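Local atomic coordinates of E3 19 kDa protein (Human adenovirus E serotype 4, PDB entry 5IRO), a protein that probably retains class I MHC heavy chains in the endoplasmic reticulum through its luminal part, to which this chain belongs, impairing their transport to the cell surface. Residues Ile86-His89 against Met90-Ala94. Sequence-based numbering, arbitrary orientation.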
loop_
_atom_site.group_PDB
_atom_site.type_symbol
_atom_site.label_atom_id
_atom_site.label_comp_id
_atom_site.label_asym_id
_atom_site.label_seq_id
_atom_site.Cartn_x
_atom_site.Cartn_y
_atom_site.Cartn_z
ATOM N N ILE D 86 10.256 -1.982 28.639
ATOM C CA ILE D 86 10.343 -0.566 28.329
ATOM C C ILE D 86 10.289 -0.258 26.831
ATOM O O ILE D 86 11.144 -0.677 26.049
ATOM C CB ILE D 86 11.597 0.068 28.977
ATOM C CG1 ILE D 86 11.608 1.578 28.749
ATOM C CG2 ILE D 86 12.884 -0.616 28.508
ATOM C CD1 ILE D 86 10.641 2.310 29.644
ATOM N N PHE D 87 9.241 0.459 26.440
ATOM C CA PHE D 87 9.025 0.826 25.049
ATOM C C PHE D 87 9.816 2.094 24.757
ATOM O O PHE D 87 10.087 2.425 23.604
ATOM C CB PHE D 87 7.536 1.041 24.767
ATOM C CG PHE D 87 6.660 -0.107 25.195
ATOM C CD1 PHE D 87 6.260 -1.068 24.285
ATOM C CD2 PHE D 87 6.232 -0.219 26.505
ATOM C CE1 PHE D 87 5.460 -2.125 24.674
ATOM C CE2 PHE D 87 5.430 -1.273 26.899
ATOM C CZ PHE D 87 5.045 -2.226 25.982
ATOM N N GLU D 88 10.195 2.791 25.824
ATOM C CA GLU D 88 10.993 4.010 25.731
ATOM C C GLU D 88 12.414 3.706 25.254
ATOM O O GLU D 88 13.173 4.614 24.912
ATOM C CB GLU D 88 11.029 4.695 27.102
ATOM C CG GLU D 88 11.581 6.111 27.133
ATOM C CD GLU D 88 11.539 6.718 28.526
ATOM O OE1 GLU D 88 10.937 6.099 29.430
ATOM O OE2 GLU D 88 12.106 7.813 28.716
ATOM N N HIS D 89 12.762 2.424 25.214
ATOM C CA HIS D 89 14.110 2.005 24.847
ATOM C C HIS D 89 14.140 1.323 23.483
ATOM O O HIS D 89 15.199 0.916 23.005
ATOM C CB HIS D 89 14.683 1.070 25.909
ATOM C CG HIS D 89 15.603 1.745 26.874
ATOM N ND1 HIS D 89 16.798 2.318 26.491
ATOM C CD2 HIS D 89 15.504 1.947 28.210
ATOM C CE1 HIS D 89 17.393 2.840 27.547
ATOM N NE2 HIS D 89 16.628 2.627 28.604
ATOM N N MET D 90 12.973 1.206 22.860
ATOM C CA MET D 90 12.868 0.583 21.548
ATOM C C MET D 90 12.076 1.454 20.580
ATOM O O MET D 90 12.086 1.219 19.372
ATOM C CB MET D 90 12.242 -0.812 21.661
ATOM C CG MET D 90 13.123 -1.831 22.375
ATOM S SD MET D 90 14.034 -2.912 21.252
ATOM C CE MET D 90 12.785 -4.140 20.871
ATOM N N CYS D 91 11.390 2.460 21.114
ATOM C CA CYS D 91 10.690 3.423 20.273
ATOM C C CYS D 91 11.575 4.629 19.969
ATOM O O CYS D 91 11.322 5.362 19.018
ATOM C CB CYS D 91 9.377 3.872 20.922
ATOM S SG CYS D 91 7.973 2.771 20.633
ATOM N N ASN D 92 12.606 4.834 20.785
ATOM C CA ASN D 92 13.602 5.865 20.509
ATOM C C ASN D 92 14.632 5.405 19.481
ATOM O O ASN D 92 15.263 6.224 18.812
ATOM C CB ASN D 92 14.319 6.270 21.800
ATOM C CG ASN D 92 13.421 7.033 22.761
ATOM O OD1 ASN D 92 12.522 7.764 22.348
ATOM N ND2 ASN D 92 13.671 6.868 24.056
ATOM N N THR D 93 14.781 4.090 19.351
ATOM C CA THR D 93 15.743 3.509 18.419
ATOM C C THR D 93 15.090 3.258 17.062
ATOM O O THR D 93 15.706 3.474 16.022
ATOM C CB THR D 93 16.341 2.196 18.975
ATOM O OG1 THR D 93 16.953 2.446 20.247
ATOM C CG2 THR D 93 17.380 1.625 18.017
ATOM N N ALA D 94 13.846 2.793 17.076
ATOM C CA ALA D 94 13.117 2.536 15.838
ATOM C C ALA D 94 12.750 3.855 15.166
ATOM O O ALA D 94 12.846 3.996 13.946
ATOM C CB ALA D 94 11.875 1.702 16.106
#
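M90 sends its backbone N-H back three residues to F87 O (M90 N to F87 O 3.2 Å), and this bond closes a type I beta turn, F87 to M90, that runs straight into the short helix 91-94. The bond is fairly straight at the hydrogen, 161°, yet the donor stands well above the plane of the F87 carbonyl. M90 occupies the N-cap position; its CG stands beside its own backbone N, while the chain bends at chi2 and chi3 and carries SD away from the turn. C91 N takes the same acceptor more closely, 2.8 Å from F87 O, and comes nearer to the carbonyl plane. Two amides of consecutive residues thus grip one oxygen, F87 O, and continue the turn into the helix. C91 CB also packs beside F87 O. N92 lays its amide next to E88, the two side chains running alongside and pointing the same way with carboxylate and amide planes 81° apart; CG of E88 is 3.8 Å from N92 ND2. With CG beside its own backbone N (chi1 -69°), the N92 amide swings back toward E88 O, without a hydrogen bond to it, while its OD1 accepts a hydrogen bond from R99. T93 touches lightly, its OG1 3.6 Å from H89 O. The first turn of the helix is closed from the N-cap, A94 N giving its hydrogen to M90 O. The turn follows strand 78-84 and is joined to strand 29-34 by the disulfide C91-C29. F87 is buried, its ring meeting those of W59 on strand 54-59 and Y46 and its side chain touching L20, while M90 and C91 both rest on F22 of strand 20-24; beyond, R99 of helix 97-100 ties N92 to the next helix.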